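Local coordinates for protein probable porin (Pseudomonas aeruginosa, PDB 2Y0H) that probably acts as an outer membrane porin of the OprD family, an 18-stranded beta-barrel thought to let small solutes cross the outer membrane, at residues F15-D20 against E379-V384; Q298-Q303 against Q326-D331; S340-N345 against N366-S371. All coordinates share one frame; numbering follows the deposited sequence.

How the contacts relate
The three contacts lie on six consecutive strands of one antiparallel barrel, in the order 300-309, 318-330, 339-351, 361-371, 376-389 and 7-22. Contact 2 pairs the first two and contact 3 the next two, one hairpin after the other along the chain. Contact 1 joins the last strand to the first and so closes the barrel, its two segments enclosing the other contacts in sequence. The centres of contact 2 and contact 3 lie about 13 Å apart. From contact 1, the centre of contact 3 is about 16 Å away and that of contact 2 about 26 Å. Neighbouring contacts are stitched together by the backbone, G327 to E341 and E379 to I367, so together they form one continuous piece of barrel wall.

Contact 1. Residues F15-D20 against E379-V384; sequences FYQLRD and ENRFIV
F15 and I383 face each other at one end of an antiparallel ladder, and R19 and E379 at the other, with Q17 and R381 between them. This row, on the sheet face where the loop residue L125 also meets F15, is the tightly packed part. The F15 ring is swung anti to its own nitrogen (chi1 -170°) and lies alongside its neighbours, its CD2 3.6 Å from I383 CG1 and its CZ 3.9 Å from R381 CD. Farther along, R381 is fully extended from CG to NE and gives NE to E379 OE2 at 2.6 Å, a salt bridge within the strand. The carboxylate oxygen lies in the guanidinium plane but is itself approached from above the carboxylate plane. Q17 OE1 comes within 2.8 Å of the same OE2 with no hydrogen bond between the two oxygens, while its NE2 is committed to N33 on the next strand.

The opposite face, carrying Y16, L18, N380 and F382, is looser. Its side chains do not meet across the pair: Y16 and L18 turn to W34 and Q30, and F382 leads away. Between the two faces runs the backbone ladder, Y16 N to F382 O (2.8 Å), F382 N to Y16 O (2.7 Å) and L18 N to N380 O (2.8 Å), with N380 N returning to L18 O. The seam is held here largely by these main-chain bonds, with F15 packing on one face. R381 NE probably stabilises negative charge on E379, the close Q17 OE1 would work against it, and the two effects may partly balance.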
# COMPACT_ATOMS: atom_id res chain seq x y z
N PHE A 15 11.94 6.59 -12.59
CA PHE A 15 10.65 7.19 -12.35
C PHE A 15 10.66 8.57 -12.96
O PHE A 15 11.48 9.40 -12.62
CB PHE A 15 10.47 7.31 -10.83
CG PHE A 15 9.08 7.69 -10.39
CD1 PHE A 15 8.69 9.03 -10.35
CD2 PHE A 15 8.19 6.72 -9.93
CE1 PHE A 15 7.42 9.38 -9.89
CE2 PHE A 15 6.93 7.07 -9.47
CZ PHE A 15 6.54 8.41 -9.46
N TYR A 16 9.75 8.79 -13.90
CA TYR A 16 9.59 10.10 -14.49
C TYR A 16 8.15 10.55 -14.36
O TYR A 16 7.22 9.84 -14.76
CB TYR A 16 10.01 10.12 -15.96
CG TYR A 16 9.62 11.42 -16.63
CD1 TYR A 16 10.44 12.53 -16.57
CD2 TYR A 16 8.41 11.54 -17.30
CE1 TYR A 16 10.08 13.74 -17.17
CE2 TYR A 16 8.04 12.72 -17.91
CZ TYR A 16 8.87 13.82 -17.84
OH TYR A 16 8.49 15.00 -18.44
N GLN A 17 7.95 11.73 -13.80
CA GLN A 17 6.60 12.26 -13.69
C GLN A 17 6.52 13.68 -14.22
O GLN A 17 7.39 14.52 -13.96
CB GLN A 17 6.11 12.21 -12.24
CG GLN A 17 6.90 13.09 -11.30
CD GLN A 17 6.06 13.53 -10.12
OE1 GLN A 17 4.97 13.01 -9.88
NE2 GLN A 17 6.57 14.52 -9.38
N LEU A 18 5.47 13.93 -14.98
CA LEU A 18 5.19 15.25 -15.48
C LEU A 18 3.85 15.66 -14.90
O LEU A 18 2.82 15.06 -15.21
CB LEU A 18 5.13 15.25 -17.02
CG LEU A 18 4.87 16.59 -17.71
CD1 LEU A 18 5.80 17.68 -17.17
CD2 LEU A 18 5.04 16.46 -19.21
N ARG A 19 3.87 16.66 -14.02
CA ARG A 19 2.66 17.10 -13.34
C ARG A 19 2.18 18.46 -13.82
O ARG A 19 2.98 19.34 -14.12
CB ARG A 19 2.87 17.15 -11.83
CG ARG A 19 3.34 15.86 -11.20
CD ARG A 19 2.76 15.71 -9.80
NE ARG A 19 2.51 17.01 -9.19
CZ ARG A 19 1.81 17.19 -8.08
NH1 ARG A 19 1.29 16.14 -7.44
NH2 ARG A 19 1.64 18.41 -7.59
N ASP A 20 0.87 18.61 -13.88
CA ASP A 20 0.23 19.90 -14.12
C ASP A 20 -0.78 20.12 -13.00
O ASP A 20 -1.96 19.77 -13.13
CB ASP A 20 -0.45 19.92 -15.49
CG ASP A 20 -1.18 21.23 -15.77
OD1 ASP A 20 -1.47 21.99 -14.82
OD2 ASP A 20 -1.46 21.51 -16.96
N GLU A 379 -1.40 14.44 -14.95
CA GLU A 379 -0.09 13.92 -14.69
C GLU A 379 0.15 12.66 -15.50
O GLU A 379 -0.75 11.83 -15.68
CB GLU A 379 0.09 13.62 -13.19
CG GLU A 379 1.34 12.82 -12.88
CD GLU A 379 1.69 12.80 -11.41
OE1 GLU A 379 1.06 13.54 -10.62
OE2 GLU A 379 2.61 12.03 -11.04
N ASN A 380 1.37 12.55 -16.00
CA ASN A 380 1.81 11.33 -16.63
C ASN A 380 3.05 10.84 -15.92
O ASN A 380 3.91 11.63 -15.55
CB ASN A 380 2.05 11.56 -18.12
CG ASN A 380 0.75 11.83 -18.87
OD1 ASN A 380 0.11 10.91 -19.38
ND2 ASN A 380 0.35 13.10 -18.91
N ARG A 381 3.13 9.54 -15.69
CA ARG A 381 4.33 8.97 -15.11
C ARG A 381 4.83 7.89 -16.03
O ARG A 381 4.05 7.24 -16.72
CB ARG A 381 4.04 8.35 -13.75
CG ARG A 381 3.36 9.26 -12.77
CD ARG A 381 3.21 8.59 -11.42
NE ARG A 381 2.48 9.45 -10.51
CZ ARG A 381 1.93 9.05 -9.37
NH1 ARG A 381 2.02 7.78 -9.00
NH2 ARG A 381 1.28 9.93 -8.62
N PHE A 382 6.14 7.70 -16.04
CA PHE A 382 6.71 6.55 -16.70
C PHE A 382 7.73 5.94 -15.75
O PHE A 382 8.65 6.62 -15.29
CB PHE A 382 7.34 6.90 -18.05
CG PHE A 382 7.79 5.71 -18.83
CD1 PHE A 382 6.86 4.93 -19.50
CD2 PHE A 382 9.12 5.35 -18.88
CE1 PHE A 382 7.26 3.82 -20.21
CE2 PHE A 382 9.53 4.25 -19.61
CZ PHE A 382 8.60 3.48 -20.27
N ILE A 383 7.51 4.67 -15.43
CA ILE A 383 8.30 3.98 -14.43
C ILE A 383 8.90 2.73 -15.04
O ILE A 383 8.20 1.96 -15.70
CB ILE A 383 7.44 3.57 -13.22
CG1 ILE A 383 6.77 4.79 -12.59
CG2 ILE A 383 8.25 2.81 -12.19
CD1 ILE A 383 5.30 4.89 -12.90
N VAL A 384 10.20 2.54 -14.84
CA VAL A 384 10.88 1.32 -15.27
C VAL A 384 11.41 0.58 -14.05
O VAL A 384 12.19 1.13 -13.27
CB VAL A 384 12.05 1.63 -16.24
CG1 VAL A 384 12.78 0.34 -16.64
CG2 VAL A 384 11.53 2.35 -17.47

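Contact 2. Residues Q298-Q303 against Q326-D331; sequences QEKSWQ and QGRDID
K300 and R328 form a hydrogen-bonded pair, K300 N reaching R328 O at 3.0 Å and R328 N reaching K300 O at 2.9 Å; the next such pair in this hairpin of strands 300-309 and 318-330, W302 with Q326, lies beyond S301 and G327.

Charge comes next. The extended K300 chain brings NZ to D329 OD2 at 3.1 Å, nearly along the carboxylate C-O bond, making a salt bridge. The R328 guanidinium lies flat over K300 CB, with CZ 3.8 Å from that carbon. In the guanidinium plane NH1 donates to a water at 2.9 Å, and the water in turn donates a hydrogen bond to Q326 O at 2.7 Å.

Two contacts are van der Waals in kind. With chi1 at 53°, the W302 indole lies alongside Q326, whose CB sits over the six-membered ring, 4.2 Å from its centroid, in a CH-pi contact; the Q326 amide oxygen goes to Y324. On the other face I330 and E299 lie side by side, I330 CG1 3.7 Å from E299 CG.

Aliphatic stems thus cover flat groups while polar ends find separate partners, D329 for K300 and water for R328, so two basic side chains can share one face.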
# COMPACT_ATOMS: atom_id res chain seq x y z
N GLN A 298 -16.30 12.43 5.74
CA GLN A 298 -17.66 12.20 5.23
C GLN A 298 -17.80 11.86 3.74
O GLN A 298 -18.90 11.87 3.20
CB GLN A 298 -18.57 13.39 5.58
CG GLN A 298 -18.77 13.58 7.06
CD GLN A 298 -19.67 14.74 7.39
OE1 GLN A 298 -19.26 15.90 7.32
NE2 GLN A 298 -20.92 14.44 7.76
N GLU A 299 -16.70 11.53 3.07
CA GLU A 299 -16.76 11.29 1.64
C GLU A 299 -17.42 9.95 1.26
O GLU A 299 -17.11 8.92 1.84
CB GLU A 299 -15.38 11.36 1.03
CG GLU A 299 -15.36 11.29 -0.48
CD GLU A 299 -13.99 11.63 -1.03
OE1 GLU A 299 -13.05 11.67 -0.22
OE2 GLU A 299 -13.85 11.87 -2.24
N LYS A 300 -18.31 10.00 0.28
CA LYS A 300 -18.90 8.79 -0.30
C LYS A 300 -18.41 8.69 -1.73
O LYS A 300 -18.46 9.66 -2.47
CB LYS A 300 -20.43 8.89 -0.32
CG LYS A 300 -21.11 8.88 1.04
CD LYS A 300 -22.55 9.38 0.89
CE LYS A 300 -23.35 9.26 2.19
NZ LYS A 300 -24.52 10.19 2.21
N SER A 301 -17.93 7.51 -2.12
CA SER A 301 -17.37 7.37 -3.46
C SER A 301 -17.66 6.01 -4.04
O SER A 301 -17.84 5.03 -3.30
CB SER A 301 -15.86 7.63 -3.46
OG SER A 301 -15.18 6.75 -2.57
N TRP A 302 -17.71 5.95 -5.36
CA TRP A 302 -17.87 4.70 -6.07
C TRP A 302 -16.82 4.61 -7.16
O TRP A 302 -16.30 5.63 -7.63
CB TRP A 302 -19.29 4.58 -6.65
CG TRP A 302 -19.74 5.75 -7.49
CD1 TRP A 302 -20.45 6.84 -7.07
CD2 TRP A 302 -19.52 5.93 -8.89
NE1 TRP A 302 -20.69 7.69 -8.13
CE2 TRP A 302 -20.13 7.16 -9.26
CE3 TRP A 302 -18.88 5.17 -9.88
CZ2 TRP A 302 -20.10 7.65 -10.56
CZ3 TRP A 302 -18.86 5.66 -11.18
CH2 TRP A 302 -19.47 6.89 -11.51
N GLN A 303 -16.51 3.38 -7.56
CA GLN A 303 -15.46 3.13 -8.52
C GLN A 303 -15.96 2.21 -9.63
O GLN A 303 -16.75 1.30 -9.38
CB GLN A 303 -14.24 2.49 -7.83
CG GLN A 303 -13.21 1.96 -8.80
CD GLN A 303 -11.98 1.31 -8.17
OE1 GLN A 303 -11.09 0.85 -8.89
NE2 GLN A 303 -11.91 1.27 -6.83
N GLN A 326 -15.45 8.51 -8.25
CA GLN A 326 -16.13 9.78 -8.09
C GLN A 326 -16.57 9.92 -6.64
O GLN A 326 -17.23 9.02 -6.10
CB GLN A 326 -17.34 9.83 -9.02
CG GLN A 326 -18.15 11.11 -8.97
CD GLN A 326 -19.17 11.18 -10.10
OE1 GLN A 326 -18.82 11.01 -11.27
NE2 GLN A 326 -20.43 11.42 -9.76
N GLY A 327 -16.19 11.03 -6.01
CA GLY A 327 -16.48 11.26 -4.60
C GLY A 327 -17.36 12.49 -4.34
O GLY A 327 -17.33 13.46 -5.09
N ARG A 328 -18.14 12.44 -3.26
CA ARG A 328 -19.07 13.52 -2.94
C ARG A 328 -19.25 13.64 -1.43
O ARG A 328 -18.75 12.81 -0.67
CB ARG A 328 -20.42 13.24 -3.59
CG ARG A 328 -21.08 11.97 -3.07
CD ARG A 328 -22.33 11.59 -3.87
NE ARG A 328 -23.09 10.55 -3.17
CZ ARG A 328 -22.80 9.26 -3.22
NH1 ARG A 328 -21.77 8.83 -3.95
NH2 ARG A 328 -23.55 8.39 -2.55
N ASP A 329 -19.99 14.68 -1.02
CA ASP A 329 -20.31 14.92 0.39
C ASP A 329 -19.06 15.19 1.22
O ASP A 329 -19.03 14.92 2.43
CB ASP A 329 -21.06 13.74 1.01
CG ASP A 329 -22.40 13.46 0.33
OD1 ASP A 329 -22.85 14.29 -0.48
OD2 ASP A 329 -23.00 12.40 0.62
N ILE A 330 -18.01 15.70 0.59
CA ILE A 330 -16.79 15.99 1.34
C ILE A 330 -17.02 17.18 2.27
O ILE A 330 -17.35 18.28 1.82
CB ILE A 330 -15.58 16.25 0.42
CG1 ILE A 330 -15.27 15.01 -0.41
CG2 ILE A 330 -14.36 16.68 1.26
CD1 ILE A 330 -14.26 15.26 -1.50
N ASP A 331 -16.84 16.97 3.57
CA ASP A 331 -17.09 18.03 4.54
C ASP A 331 -16.03 19.12 4.44
O ASP A 331 -14.84 18.86 4.59
CB ASP A 331 -17.14 17.47 5.96
CG ASP A 331 -17.38 18.56 7.01
OD1 ASP A 331 -18.07 19.55 6.69
OD2 ASP A 331 -16.87 18.42 8.14
O HOH W 1 -19.66 10.13 -5.51

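Contact 3. Residues S340-N345 against N366-S371; sequences SEWERN and NITYRS. With C8E ((hydroxyethyloxy)tri(ethyloxy)octane), chain L.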
# COMPACT_ATOMS: atom_id res chain seq x y z
N SER A 340 -16.60 17.94 -3.86
CA SER A 340 -16.72 16.68 -4.57
C SER A 340 -15.52 16.57 -5.50
O SER A 340 -14.92 17.58 -5.86
CB SER A 340 -18.03 16.60 -5.36
OG SER A 340 -18.21 17.76 -6.15
N GLU A 341 -15.19 15.35 -5.90
CA GLU A 341 -13.99 15.13 -6.69
C GLU A 341 -14.13 13.89 -7.55
O GLU A 341 -14.96 13.01 -7.27
CB GLU A 341 -12.76 15.00 -5.76
CG GLU A 341 -12.79 13.79 -4.82
CD GLU A 341 -11.70 13.81 -3.74
OE1 GLU A 341 -10.83 14.69 -3.76
OE2 GLU A 341 -11.73 12.94 -2.85
N TRP A 342 -13.33 13.81 -8.61
CA TRP A 342 -13.23 12.59 -9.38
C TRP A 342 -11.80 12.36 -9.88
O TRP A 342 -11.02 13.29 -10.03
CB TRP A 342 -14.23 12.56 -10.54
CG TRP A 342 -14.05 13.56 -11.64
CD1 TRP A 342 -14.73 14.74 -11.79
CD2 TRP A 342 -13.18 13.45 -12.79
NE1 TRP A 342 -14.33 15.37 -12.94
CE2 TRP A 342 -13.38 14.61 -13.57
CE3 TRP A 342 -12.25 12.51 -13.22
CZ2 TRP A 342 -12.69 14.84 -14.76
CZ3 TRP A 342 -11.55 12.74 -14.40
CH2 TRP A 342 -11.78 13.90 -15.16
N GLU A 343 -11.47 11.10 -10.12
CA GLU A 343 -10.16 10.77 -10.65
C GLU A 343 -10.28 9.63 -11.65
O GLU A 343 -11.06 8.70 -11.46
CB GLU A 343 -9.19 10.39 -9.52
CG GLU A 343 -7.73 10.23 -9.98
CD GLU A 343 -6.73 10.03 -8.82
OE1 GLU A 343 -6.99 10.53 -7.70
OE2 GLU A 343 -5.69 9.38 -9.04
N ARG A 344 -9.51 9.72 -12.72
CA ARG A 344 -9.35 8.61 -13.62
C ARG A 344 -7.88 8.23 -13.68
O ARG A 344 -7.01 9.09 -13.68
CB ARG A 344 -9.88 8.96 -15.02
CG ARG A 344 -9.49 7.97 -16.10
CD ARG A 344 -10.72 7.46 -16.83
NE ARG A 344 -11.69 8.54 -17.02
CZ ARG A 344 -12.85 8.39 -17.64
NH1 ARG A 344 -13.18 7.20 -18.14
NH2 ARG A 344 -13.68 9.42 -17.76
N ASN A 345 -7.61 6.92 -13.70
CA ASN A 345 -6.27 6.38 -13.83
C ASN A 345 -6.27 5.42 -14.99
O ASN A 345 -7.11 4.52 -15.06
CB ASN A 345 -5.86 5.58 -12.58
CG ASN A 345 -5.61 6.45 -11.37
OD1 ASN A 345 -5.55 5.95 -10.24
ND2 ASN A 345 -5.46 7.75 -11.58
N ASN A 366 -1.48 7.42 -16.70
CA ASN A 366 -2.12 8.70 -16.93
C ASN A 366 -3.07 9.01 -15.79
O ASN A 366 -3.93 8.19 -15.44
CB ASN A 366 -2.85 8.72 -18.28
CG ASN A 366 -3.44 10.10 -18.62
OD1 ASN A 366 -3.06 11.11 -18.03
ND2 ASN A 366 -4.36 10.12 -19.57
N ILE A 367 -2.91 10.18 -15.21
CA ILE A 367 -3.73 10.58 -14.07
C ILE A 367 -4.52 11.85 -14.35
O ILE A 367 -3.96 12.89 -14.67
CB ILE A 367 -2.86 10.79 -12.82
CG1 ILE A 367 -2.13 9.49 -12.48
CG2 ILE A 367 -3.69 11.23 -11.64
CD1 ILE A 367 -1.23 9.60 -11.29
N THR A 368 -5.84 11.76 -14.24
CA THR A 368 -6.67 12.95 -14.39
C THR A 368 -7.54 13.10 -13.15
O THR A 368 -8.21 12.15 -12.74
CB THR A 368 -7.55 12.90 -15.66
OG1 THR A 368 -6.73 12.61 -16.80
CG2 THR A 368 -8.24 14.24 -15.88
N TYR A 369 -7.50 14.29 -12.55
CA TYR A 369 -8.18 14.56 -11.30
C TYR A 369 -8.79 15.95 -11.29
O TYR A 369 -8.14 16.91 -11.67
CB TYR A 369 -7.21 14.44 -10.12
CG TYR A 369 -7.76 14.98 -8.82
CD1 TYR A 369 -8.60 14.19 -8.04
CD2 TYR A 369 -7.46 16.26 -8.38
CE1 TYR A 369 -9.12 14.67 -6.84
CE2 TYR A 369 -7.97 16.75 -7.18
CZ TYR A 369 -8.79 15.95 -6.42
OH TYR A 369 -9.32 16.42 -5.24
N ARG A 370 -10.05 16.05 -10.85
CA ARG A 370 -10.74 17.33 -10.71
C ARG A 370 -11.52 17.35 -9.41
O ARG A 370 -12.05 16.33 -8.99
CB ARG A 370 -11.71 17.56 -11.86
CG ARG A 370 -11.07 17.54 -13.22
CD ARG A 370 -10.23 18.77 -13.47
NE ARG A 370 -9.77 18.78 -14.85
CZ ARG A 370 -8.67 18.16 -15.27
NH1 ARG A 370 -7.92 17.49 -14.40
NH2 ARG A 370 -8.32 18.22 -16.54
N SER A 371 -11.57 18.52 -8.77
CA SER A 371 -12.45 18.72 -7.62
C SER A 371 -13.16 20.07 -7.77
O SER A 371 -12.71 20.93 -8.52
CB SER A 371 -11.66 18.69 -6.32
OG SER A 371 -10.83 19.83 -6.20
C7 C8E L . -18.65 15.06 -10.43
C8 C8E L . -18.43 16.11 -9.33
O9 C8E L . -17.05 16.43 -9.25
C10 C8E L . -16.59 17.18 -10.36
C11 C8E L . -15.76 18.38 -9.88
O12 C8E L . -15.85 19.44 -10.80
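This is the pairing of a porin beta hairpin, strands 339-351 and 361-371, with W342 facing R370 on one side of the sheet and E341, E343 and Y369 gathered on the other. W342 with R370 and R344 with T368 are hydrogen-bonded antiparallel pairs, R344 N reaching T368 O at 2.8 Å. R370 CB and CG run over one face of the W342 indole, with CG 3.5 Å from CZ2 and CB making a CH-pi contact with the five-membered ring. T368 CG2 touches the far end of the indole, 3.6 Å from CH2. At the ring edge a C8E detergent molecule comes in, its C10 3.4 Å from CD1. R370 then bends at chi2 (-72°) so that NH1 reaches Y369 O at 2.8 Å, while NH2 makes a salt bridge to D378.

Across the sheet, Y369 OH gives its hydrogen to E341 OE1 at 2.7 Å on the anti lone pair, and R296 forms a salt bridge to that same oxygen. E343 accepts the backbone NH groups of Y291 and Q292. A detergent-touching aromatic, so probably outward, and a polar row bonded to a loop that probably folds against the inner wall suit an outer membrane beta-barrel.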